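Local atomic coordinates of nuclear hormone receptor HR38 (Drosophila melanogaster, PDB entry 1PDU), a protein that is an orphan nuclear receptor that mediates an atypical ecdysteroid signalling pathway and probably controls gene transcription. Residues Leu95-Tyr99 with Ile144-Phe149; Trp128-Ile132 with Leu211-Gly215. All coordinates share one frame; numbering follows the deposited sequence.

Contact 1: Leu95-Tyr99 with Ile144-Phe149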
loop_
_atom_site.group_PDB
_atom_site.type_symbol
_atom_site.label_atom_id
_atom_site.label_comp_id
_atom_site.label_asym_id
_atom_site.label_seq_id
_atom_site.Cartn_x
_atom_site.Cartn_y
_atom_site.Cartn_z
ATOM N N LEU A 95 0.526 -3.053 0.741
ATOM C CA LEU A 95 -0.853 -3.504 0.625
ATOM C C LEU A 95 -1.274 -3.647 -0.836
ATOM O O LEU A 95 -1.853 -4.664 -1.217
ATOM C CB LEU A 95 -1.798 -2.539 1.348
ATOM C CG LEU A 95 -3.273 -2.960 1.328
ATOM C CD1 LEU A 95 -3.437 -4.283 2.060
ATOM C CD2 LEU A 95 -4.135 -1.882 1.969
ATOM N N ARG A 96 -0.983 -2.643 -1.658
ATOM C CA ARG A 96 -1.350 -2.705 -3.070
ATOM C C ARG A 96 -0.581 -3.800 -3.766
ATOM O O ARG A 96 -1.125 -4.542 -4.590
ATOM C CB ARG A 96 -1.088 -1.363 -3.765
ATOM C CG ARG A 96 -2.277 -0.410 -3.637
ATOM C CD ARG A 96 -1.839 1.015 -3.471
ATOM N NE ARG A 96 -1.648 1.692 -4.745
ATOM C CZ ARG A 96 -2.609 2.336 -5.402
ATOM N NH1 ARG A 96 -3.840 2.387 -4.905
ATOM N NH2 ARG A 96 -2.327 2.956 -6.542
ATOM N N LEU A 97 0.694 -3.899 -3.424
ATOM C CA LEU A 97 1.549 -4.907 -4.011
ATOM C C LEU A 97 0.999 -6.297 -3.728
ATOM O O LEU A 97 0.843 -7.100 -4.641
ATOM C CB LEU A 97 2.964 -4.779 -3.443
ATOM C CG LEU A 97 3.979 -5.819 -3.902
ATOM C CD1 LEU A 97 3.971 -5.917 -5.419
ATOM C CD2 LEU A 97 5.358 -5.425 -3.376
ATOM N N ALA A 98 0.695 -6.564 -2.461
ATOM C CA ALA A 98 0.185 -7.867 -2.052
ATOM C C ALA A 98 -1.188 -8.187 -2.629
ATOM O O ALA A 98 -1.459 -9.336 -2.980
ATOM C CB ALA A 98 0.146 -7.960 -0.537
ATOM N N TYR A 99 -2.051 -7.179 -2.727
ATOM C CA TYR A 99 -3.398 -7.375 -3.262
ATOM C C TYR A 99 -3.396 -7.809 -4.723
ATOM O O TYR A 99 -4.116 -8.731 -5.107
ATOM C CB TYR A 99 -4.204 -6.092 -3.142
ATOM C CG TYR A 99 -5.671 -6.266 -3.479
ATOM C CD1 TYR A 99 -6.446 -7.205 -2.800
ATOM C CD2 TYR A 99 -6.288 -5.480 -4.450
ATOM C CE1 TYR A 99 -7.799 -7.354 -3.073
ATOM C CE2 TYR A 99 -7.647 -5.622 -4.738
ATOM C CZ TYR A 99 -8.395 -6.563 -4.042
ATOM O OH TYR A 99 -9.734 -6.733 -4.303
ATOM N N ILE A 144 -11.273 -10.447 -0.810
ATOM C CA ILE A 144 -11.650 -9.059 -0.600
ATOM C C ILE A 144 -11.985 -8.434 -1.953
ATOM O O ILE A 144 -11.142 -8.403 -2.850
ATOM C CB ILE A 144 -10.484 -8.282 0.069
ATOM C CG1 ILE A 144 -10.145 -8.929 1.420
ATOM C CG2 ILE A 144 -10.853 -6.810 0.245
ATOM C CD1 ILE A 144 -8.875 -8.405 2.068
ATOM N N ASP A 145 -13.220 -7.955 -2.110
ATOM C CA ASP A 145 -13.606 -7.326 -3.372
ATOM C C ASP A 145 -12.989 -5.926 -3.462
ATOM O O ASP A 145 -12.483 -5.391 -2.467
ATOM C CB ASP A 145 -15.139 -7.260 -3.525
ATOM C CG ASP A 145 -15.832 -6.596 -2.344
ATOM O OD1 ASP A 145 -15.279 -5.638 -1.754
ATOM O OD2 ASP A 145 -16.955 -7.027 -2.016
ATOM N N ILE A 146 -13.029 -5.338 -4.656
ATOM C CA ILE A 146 -12.437 -4.030 -4.878
ATOM C C ILE A 146 -12.964 -2.930 -3.954
ATOM O O ILE A 146 -12.199 -2.078 -3.504
ATOM C CB ILE A 146 -12.574 -3.616 -6.366
ATOM C CG1 ILE A 146 -11.536 -2.542 -6.683
ATOM C CG2 ILE A 146 -13.989 -3.116 -6.672
ATOM C CD1 ILE A 146 -11.361 -2.287 -8.170
ATOM N N SER A 147 -14.254 -2.963 -3.641
ATOM C CA SER A 147 -14.842 -1.958 -2.755
ATOM C C SER A 147 -14.295 -2.084 -1.330
ATOM O O SER A 147 -14.018 -1.086 -0.662
ATOM C CB SER A 147 -16.368 -2.109 -2.695
ATOM O OG SER A 147 -16.960 -1.995 -3.973
ATOM N N ALA A 148 -14.170 -3.317 -0.853
ATOM C CA ALA A 148 -13.675 -3.537 0.491
ATOM C C ALA A 148 -12.193 -3.174 0.533
ATOM O O ALA A 148 -11.723 -2.589 1.502
ATOM C CB ALA A 148 -13.889 -4.997 0.910
ATOM N N PHE A 149 -11.467 -3.495 -0.534
ATOM C CA PHE A 149 -10.042 -3.194 -0.562
ATOM C C PHE A 149 -9.768 -1.699 -0.535
ATOM O O PHE A 149 -8.872 -1.238 0.181
ATOM C CB PHE A 149 -9.373 -3.792 -1.794
ATOM C CG PHE A 149 -7.896 -3.577 -1.820
ATOM C CD1 PHE A 149 -7.080 -4.174 -0.862
ATOM C CD2 PHE A 149 -7.323 -2.716 -2.748
ATOM C CE1 PHE A 149 -5.711 -3.909 -0.829
ATOM C CE2 PHE A 149 -5.963 -2.444 -2.724
ATOM C CZ PHE A 149 -5.153 -3.034 -1.768
#

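Contact 2: Trp128-Ile132 with Leu211-Gly215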
loop_
_atom_site.group_PDB
_atom_site.type_symbol
_atom_site.label_atom_id
_atom_site.label_comp_id
_atom_site.label_asym_id
_atom_site.label_seq_id
_atom_site.Cartn_x
_atom_site.Cartn_y
_atom_site.Cartn_z
ATOM N N TRP A 128 12.192 -10.407 2.911
ATOM C CA TRP A 128 10.973 -9.673 3.189
ATOM C C TRP A 128 9.895 -9.868 2.097
ATOM O O TRP A 128 8.699 -9.875 2.390
ATOM C CB TRP A 128 11.312 -8.195 3.349
ATOM C CG TRP A 128 10.133 -7.321 3.504
ATOM C CD1 TRP A 128 9.062 -7.530 4.316
ATOM C CD2 TRP A 128 9.920 -6.061 2.869
ATOM N NE1 TRP A 128 8.195 -6.476 4.234
ATOM C CE2 TRP A 128 8.697 -5.557 3.351
ATOM C CE3 TRP A 128 10.648 -5.305 1.942
ATOM C CZ2 TRP A 128 8.179 -4.328 2.937
ATOM C CZ3 TRP A 128 10.133 -4.078 1.530
ATOM C CH2 TRP A 128 8.907 -3.604 2.030
ATOM N N LEU A 129 10.317 -10.029 0.845
ATOM C CA LEU A 129 9.366 -10.219 -0.247
ATOM C C LEU A 129 8.510 -11.463 -0.005
ATOM O O LEU A 129 7.290 -11.432 -0.191
ATOM C CB LEU A 129 10.145 -10.386 -1.544
ATOM C CG LEU A 129 9.242 -10.504 -2.766
ATOM C CD1 LEU A 129 8.409 -9.243 -3.006
ATOM C CD2 LEU A 129 10.036 -10.743 -4.049
ATOM N N ASN A 130 9.153 -12.553 0.405
ATOM C CA ASN A 130 8.441 -13.792 0.687
ATOM C C ASN A 130 7.370 -13.554 1.735
ATOM O O ASN A 130 6.289 -14.123 1.659
ATOM C CB ASN A 130 9.415 -14.873 1.161
ATOM C CG ASN A 130 10.094 -15.575 0.009
ATOM O OD1 ASN A 130 9.503 -15.778 -1.047
ATOM N ND2 ASN A 130 11.354 -15.948 0.206
ATOM N N ASP A 131 7.667 -12.714 2.719
ATOM C CA ASP A 131 6.685 -12.411 3.747
ATOM C C ASP A 131 5.540 -11.601 3.133
ATOM O O ASP A 131 4.386 -11.731 3.546
ATOM C CB ASP A 131 7.349 -11.646 4.890
ATOM C CG ASP A 131 8.299 -12.520 5.692
ATOM O OD1 ASP A 131 7.823 -13.478 6.351
ATOM O OD2 ASP A 131 9.519 -12.264 5.657
ATOM N N ILE A 132 5.859 -10.773 2.142
ATOM C CA ILE A 132 4.842 -9.981 1.468
ATOM C C ILE A 132 3.925 -10.928 0.690
ATOM O O ILE A 132 2.695 -10.811 0.751
ATOM C CB ILE A 132 5.479 -8.966 0.499
ATOM C CG1 ILE A 132 6.341 -7.977 1.297
ATOM C CG2 ILE A 132 4.390 -8.229 -0.293
ATOM C CD1 ILE A 132 7.038 -6.940 0.461
ATOM N N LEU A 211 4.189 -6.344 8.812
ATOM C CA LEU A 211 4.854 -6.673 7.564
ATOM C C LEU A 211 5.692 -5.465 7.143
ATOM O O LEU A 211 6.833 -5.596 6.696
ATOM C CB LEU A 211 3.799 -6.991 6.506
ATOM C CG LEU A 211 4.297 -7.369 5.118
ATOM C CD1 LEU A 211 5.193 -8.594 5.205
ATOM C CD2 LEU A 211 3.094 -7.638 4.221
ATOM N N SER A 212 5.103 -4.288 7.310
ATOM C CA SER A 212 5.730 -3.019 6.975
ATOM C C SER A 212 6.981 -2.708 7.812
ATOM O O SER A 212 7.985 -2.231 7.290
ATOM C CB SER A 212 4.690 -1.905 7.136
ATOM O OG SER A 212 5.310 -0.651 7.333
ATOM N N VAL A 213 6.915 -2.977 9.112
ATOM C CA VAL A 213 8.044 -2.743 10.009
ATOM C C VAL A 213 9.264 -3.518 9.512
ATOM O O VAL A 213 10.406 -3.043 9.560
ATOM C CB VAL A 213 7.689 -3.200 11.445
ATOM C CG1 VAL A 213 8.919 -3.185 12.333
ATOM C CG2 VAL A 213 6.619 -2.286 12.018
ATOM N N GLN A 214 9.003 -4.722 9.028
ATOM C CA GLN A 214 10.037 -5.592 8.507
ATOM C C GLN A 214 10.651 -4.952 7.254
ATOM O O GLN A 214 11.817 -5.183 6.918
ATOM C CB GLN A 214 9.403 -6.931 8.173
ATOM C CG GLN A 214 10.346 -8.064 8.066
ATOM C CD GLN A 214 9.621 -9.329 7.691
ATOM O OE1 GLN A 214 8.564 -9.647 8.261
ATOM N NE2 GLN A 214 10.180 -10.067 6.734
ATOM N N GLY A 215 9.848 -4.149 6.561
ATOM C CA GLY A 215 10.326 -3.475 5.371
ATOM C C GLY A 215 11.301 -2.375 5.740
ATOM O O GLY A 215 12.319 -2.188 5.071
#

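Contact 1: Leu95-Tyr99 with Ile144-Phe149
Tyr99 and Phe149 reach past each other from facing helices and lay their rings flat together, with centroids 3.7 Å apart and planes only 7° off parallel. Because the two side chains run in opposite directions, each CB ends up over its partner's ring: Tyr99 CB makes a CH-pi contact 3.9 Å from the Phe149 centroid, and Phe149 CB returns one to the Tyr99 ring. Both CG atoms stand anti to the backbone N (chi1 -171° for Tyr99, -177° for Phe149), which swings both rings into the gap between the helices.

The packing around this stack is tight. Leu95 CG comes within 3.4 Å of Phe149 CE1, approaching obliquely, while the backbone of Arg96 brings its CA to the ring's edge. Outside the pair, His23 of helix 15-25 meets Phe149 with its ring steeply inclined. At the far end of the tyrosine, Tyr99 OH donates to Ile144 O at 2.6 Å; this oxygen lies at the edge of the tyrosine ring, in its plane, whereas the hydroxyl comes in tilted out of the Ile144 carbonyl plane.

The loose side is at exposed Ile146, which barely touches the other segment. Asp145 also makes almost no contact with the other helix; as N-cap its OD1 accepts from Ala148 N, and OD2 bonds His184. The stack thus ties helix 78-100 to the N-terminal start of helix 146-157, a helix-to-helix join within the layered alpha-helical sandwich of nuclear receptor ligand-binding domains.

Contact 2: Trp128-Ile132 with Leu211-Gly215
Trp128 lays its indole across Gly215, where two nearly antiparallel helices of the nuclear receptor helical sandwich run side by side. The short segments have axes 10.0 Å apart at their closest. With no side chain on Gly215, its CA sits almost squarely over the six-membered ring of Trp128, 3.4 Å from the centroid and 14° off the normal, a close CH-pi contact. The indole gets there by placing CG anti to the backbone N (chi1 174°). Ile132 CD1, one helical turn further along, lies over the opposite face, so the indole is clasped from both sides, and Phe125 brings another ring near it at a shallow angle.

The indole also makes a polar contact. Trp128 NE1 donates to Leu211 O at 2.9 Å, but the bond is bent: the N-H...O angle is 133°, and the carbonyl oxygen is tilted out of the ring plane. The same oxygen takes a weak backbone bond from Gly215 N.

At the more open side, Gln214 stretches out beyond CG and passes along Trp128 in the reverse direction, bringing NE2 to the carboxylate of Asp131. Asp131 keeps CG anti to its carbonyl carbon, which turns the carboxylate toward Gln214, and the two side chains cross nearly at right angles. Gln214 NE2 donates to Asp131 OD2, which lies in the amide plane, although the amide nitrogen stands well above the plane of the carboxylate; the separation in the model, 2.5 Å, is shorter than usual for such a bond, so its exact length is doubtful.

Leu211 closes the other end by reaching across toward Ile132 and the Asp131 backbone: its CD1 rests 3.6 Å from Asp131 O.

Overall arrangement
The centres of contacts 1 and 2 lie about 17 Å apart, and two helices link them. Helix 78-100 supplies Leu95-Tyr99 to contact 1, while Val94, just before that segment, touches both Trp128 and Leu211 of contact 2. Helix 128-142 does the converse: it begins in contact 2 and continues to Phe135, which packs on Leu95 and Ala98, and to Leu139, which meets Ile144. The segments even touch directly, Ala98 CB lying 4.0 Å from Ile132 O and Leu97 CD2 4.3 Å from Ile132 CG2. In sequence the four segments alternate between the contacts, so both contacts bring sequence-distant helices of one ligand-binding domain together.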